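Local atomic coordinates of DegV family protein (Thermus thermophilus, PDB entry 2DT8), a protein that binds a fatty acid, palmitate in this structure, and also carries zinc, as a lipid-binding member of the DegV family. Residues A[137-140]-A[141-145]; A[169-172]-A[173-176]. One frame throughout, in Å; residues are numbered along the deposited sequence.

Interaction 1. Residues A[137-140]-A[141-145]; sequences QSLE and AVLAE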
# COMPACT_ATOMS: atom_id res chain seq x y z
N GLN A 137 4.73 12.29 -20.79
CA GLN A 137 5.46 11.09 -21.17
C GLN A 137 4.57 9.96 -21.67
O GLN A 137 3.40 9.84 -21.29
CB GLN A 137 6.36 10.63 -20.02
CG GLN A 137 7.48 11.64 -19.72
CD GLN A 137 8.61 11.07 -18.86
OE1 GLN A 137 9.51 11.80 -18.45
NE2 GLN A 137 8.56 9.78 -18.59
N SER A 138 5.14 9.13 -22.53
CA SER A 138 4.44 8.01 -23.14
C SER A 138 4.16 6.87 -22.19
O SER A 138 4.80 6.74 -21.14
CB SER A 138 5.27 7.46 -24.29
OG SER A 138 6.42 6.81 -23.76
N LEU A 139 3.21 6.03 -22.58
CA LEU A 139 2.87 4.87 -21.78
C LEU A 139 4.12 4.04 -21.49
O LEU A 139 4.39 3.65 -20.36
CB LEU A 139 1.77 4.06 -22.47
CG LEU A 139 1.41 2.74 -21.78
CD1 LEU A 139 0.82 3.00 -20.40
CD2 LEU A 139 0.42 1.98 -22.66
N GLU A 140 4.83 3.76 -22.60
CA GLU A 140 6.07 3.03 -22.44
C GLU A 140 7.08 3.57 -21.44
O GLU A 140 7.67 2.83 -20.66
CB GLU A 140 6.66 2.81 -23.82
CG GLU A 140 6.11 1.58 -24.55
CD GLU A 140 6.31 0.27 -23.80
OE1 GLU A 140 7.46 -0.10 -23.46
OE2 GLU A 140 5.30 -0.41 -23.53
N ALA A 141 7.25 4.91 -21.51
CA ALA A 141 8.21 5.51 -20.62
C ALA A 141 7.73 5.30 -19.19
O ALA A 141 8.52 5.01 -18.29
CB ALA A 141 8.31 6.99 -20.95
N VAL A 142 6.43 5.48 -18.98
CA VAL A 142 5.85 5.33 -17.66
C VAL A 142 5.93 3.88 -17.17
O VAL A 142 6.28 3.64 -16.01
CB VAL A 142 4.39 5.84 -17.65
CG1 VAL A 142 3.72 5.55 -16.31
CG2 VAL A 142 4.38 7.34 -17.92
N LEU A 143 5.63 2.93 -18.05
CA LEU A 143 5.71 1.52 -17.64
C LEU A 143 7.14 1.14 -17.32
O LEU A 143 7.39 0.32 -16.44
CB LEU A 143 5.15 0.59 -18.73
CG LEU A 143 3.63 0.66 -18.96
CD1 LEU A 143 3.26 -0.15 -20.19
CD2 LEU A 143 2.89 0.13 -17.74
N ALA A 144 8.10 1.73 -18.02
CA ALA A 144 9.50 1.42 -17.75
C ALA A 144 9.88 1.94 -16.36
O ALA A 144 10.60 1.27 -15.62
CB ALA A 144 10.40 2.05 -18.83
N GLU A 145 9.41 3.14 -16.03
CA GLU A 145 9.69 3.72 -14.73
C GLU A 145 9.00 2.90 -13.63
O GLU A 145 9.58 2.68 -12.56
CB GLU A 145 9.22 5.18 -14.68
CG GLU A 145 9.28 5.82 -13.29
CD GLU A 145 10.69 6.09 -12.77
OE1 GLU A 145 11.67 5.60 -13.36
OE2 GLU A 145 10.81 6.80 -11.74

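Interaction 2. Residues A[169-172]-A[173-176]; sequences GRIG and GAQA. With PLM (palmitic acid), chain C.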
# COMPACT_ATOMS: atom_id res chain seq x y z
N GLY A 169 -4.33 -14.61 6.48
CA GLY A 169 -3.57 -15.35 5.49
C GLY A 169 -2.47 -14.65 4.72
O GLY A 169 -1.85 -15.26 3.84
N ARG A 170 -2.20 -13.38 5.03
CA ARG A 170 -1.17 -12.64 4.32
C ARG A 170 0.16 -12.55 5.08
O ARG A 170 1.06 -11.82 4.68
CB ARG A 170 -1.67 -11.23 3.99
CG ARG A 170 -2.54 -11.15 2.74
CD ARG A 170 -3.90 -11.85 2.89
NE ARG A 170 -4.73 -11.56 1.72
CZ ARG A 170 -5.97 -12.00 1.53
NH1 ARG A 170 -6.55 -12.76 2.44
NH2 ARG A 170 -6.62 -11.67 0.43
N ILE A 171 0.30 -13.34 6.14
CA ILE A 171 1.51 -13.29 6.95
C ILE A 171 2.81 -13.62 6.20
O ILE A 171 3.88 -13.13 6.56
CB ILE A 171 1.36 -14.20 8.19
CG1 ILE A 171 2.43 -13.87 9.23
CG2 ILE A 171 1.39 -15.67 7.76
CD1 ILE A 171 2.16 -14.51 10.58
N GLY A 172 2.72 -14.44 5.16
CA GLY A 172 3.90 -14.79 4.38
C GLY A 172 5.08 -15.23 5.23
O GLY A 172 4.94 -16.07 6.11
N GLY A 173 6.26 -14.68 4.94
CA GLY A 173 7.47 -15.04 5.67
C GLY A 173 7.50 -14.62 7.12
O GLY A 173 8.37 -15.05 7.88
N ALA A 174 6.57 -13.77 7.54
CA ALA A 174 6.54 -13.33 8.93
C ALA A 174 6.11 -14.49 9.82
O ALA A 174 6.14 -14.40 11.04
CB ALA A 174 5.58 -12.15 9.10
N GLN A 175 5.71 -15.59 9.20
CA GLN A 175 5.30 -16.76 9.96
C GLN A 175 6.48 -17.28 10.78
O GLN A 175 6.29 -17.92 11.81
CB GLN A 175 4.82 -17.86 9.04
CG GLN A 175 4.29 -19.07 9.76
CD GLN A 175 2.82 -19.24 9.50
OE1 GLN A 175 1.97 -18.81 10.28
NE2 GLN A 175 2.50 -19.86 8.37
N ALA A 176 7.69 -17.00 10.31
CA ALA A 176 8.90 -17.45 11.01
C ALA A 176 8.99 -16.82 12.40
O ALA A 176 9.69 -17.33 13.27
CB ALA A 176 10.14 -17.09 10.19
C1 PLM C . -8.63 -8.55 -0.52
O1 PLM C . -8.36 -9.01 -1.74
O2 PLM C . -9.56 -9.02 0.10
C2 PLM C . -7.77 -7.46 0.09
C3 PLM C . -6.53 -8.10 0.73
C4 PLM C . -5.67 -7.03 1.40
C5 PLM C . -4.43 -7.69 1.99
C6 PLM C . -3.50 -6.63 2.58
C7 PLM C . -2.30 -7.32 3.20
C8 PLM C . -1.26 -6.30 3.61
C9 PLM C . 0.04 -7.03 3.90
CA PLM C . 0.89 -6.21 4.85
CB PLM C . 1.69 -5.22 4.02
CC PLM C . 1.16 -3.82 4.28
CD PLM C . 2.30 -2.94 4.75
CE PLM C . 1.73 -1.59 5.18
CF PLM C . 2.86 -0.72 5.77
CG PLM C . 3.68 -0.11 4.63

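Interaction 1. Residues A[137-140]-A[141-145]
Leu-143 N donates to Leu-139 O at 2.7 Å, nearly in line with the carbonyl bond, and that oxygen also has the CG of Leu-143 packed beside it at 3.4 Å. The bond belongs to the first turn of a helix whose N-cap is Ser-138. With chi1 at 70°, OG of Ser-138 stands between its own N and carbonyl carbon and accepts from Ala-141 N at 3.1 Å, a capping bond that gives an acceptor to an amide of the helix's first turn. Ser-138 O then takes Val-142 N, and Glu-140 O takes Ala-144 N, this last donor tilted 27° from the carbonyl plane. On the apolar side Leu-139 and Leu-143 lie askew to each other, CG of Leu-139 3.8 Å from CD1 of Leu-143; an alanine in place of Leu-139 would probably leave that methyl without its neighbour and uncover part of the strands beneath. Glu-140, folded back at chi2, brings OE2 within 3.9 Å of the same CD1. Leu-139 and Leu-143 rest on Thr-111 of strand 110-114, while Val-142 reaches Leu-84 of strand 82-87 and Ala-129 and Leu-133 of helix 120-135, so the turn packs against both sheet and helix.

Interaction 2. Residues A[169-172]-A[173-176]
Ile-171 holds CG1 opposite the backbone N (chi1 -164°) with CD1 extended beyond it, and the branch runs along the following turn: CG1 meets CB of Ala-174 at 3.6 Å and CD1 lies over CA of Gln-175 at 3.9 Å. The side chain of Gln-175 crosses that of Ile-171 at about a right angle, OE1 of Gln-175 coming to 4.1 Å from CG2 of Ile-171. Beneath them the backbone makes a tight turn. Ala-174 N donates to Ile-171 O at 2.9 Å, a bond spanning three residues as in a 3-10 helix, and Gln-175 N reaches Gly-172 O at 3.2 Å from above the carbonyl plane. Gly-172 has a positive phi, and a side chain there would run into the next amide N. Gly-169, also with positive phi, ends helix 163-168, and Ile-171 packs back on Leu-165 and Lys-166 of that helix.

Arg-170 turns to the ligand instead. Its chain bends at chi2 (68°) and runs beside the palmitic acid, with CG 3.9 Å from PLM C7 and NH2 3.6 Å from PLM C3. NE bonds Leu-92 O and NH1 bonds Gly-168 O, which fixes the guanidinium in place. The ligand itself hydrogen-bonds Ser-93 and Thr-61. Both the CB-CG part of Arg-170 and its guanidinium thus lie along the hydrocarbon, while NH2 is also 3.8 Å from the carboxyl carbon PLM C1, where the positive charge would probably favour a carboxylate.

Interaction 1 comes first along the chain and closes before interaction 2 opens; strand 154-158 and helix 163-168 lie between them. Their centres are 33 Å apart and their nearest atoms about 24 Å, so they do not touch. The segments 137-145 start helix 139-151, which packs on strands 82-87 and 110-114 of the six-stranded mixed sheet. By contrast, 169-176 follow helix 163-168 in the loop leading to strand 185-191, and Gly-173 is tied by backbone bonds to Val-195 of the two-stranded sheet. The first contact thus belongs to the framework at the surface, whereas the second adjoins the bound palmitic acid through Arg-170; both are away from the zinc site.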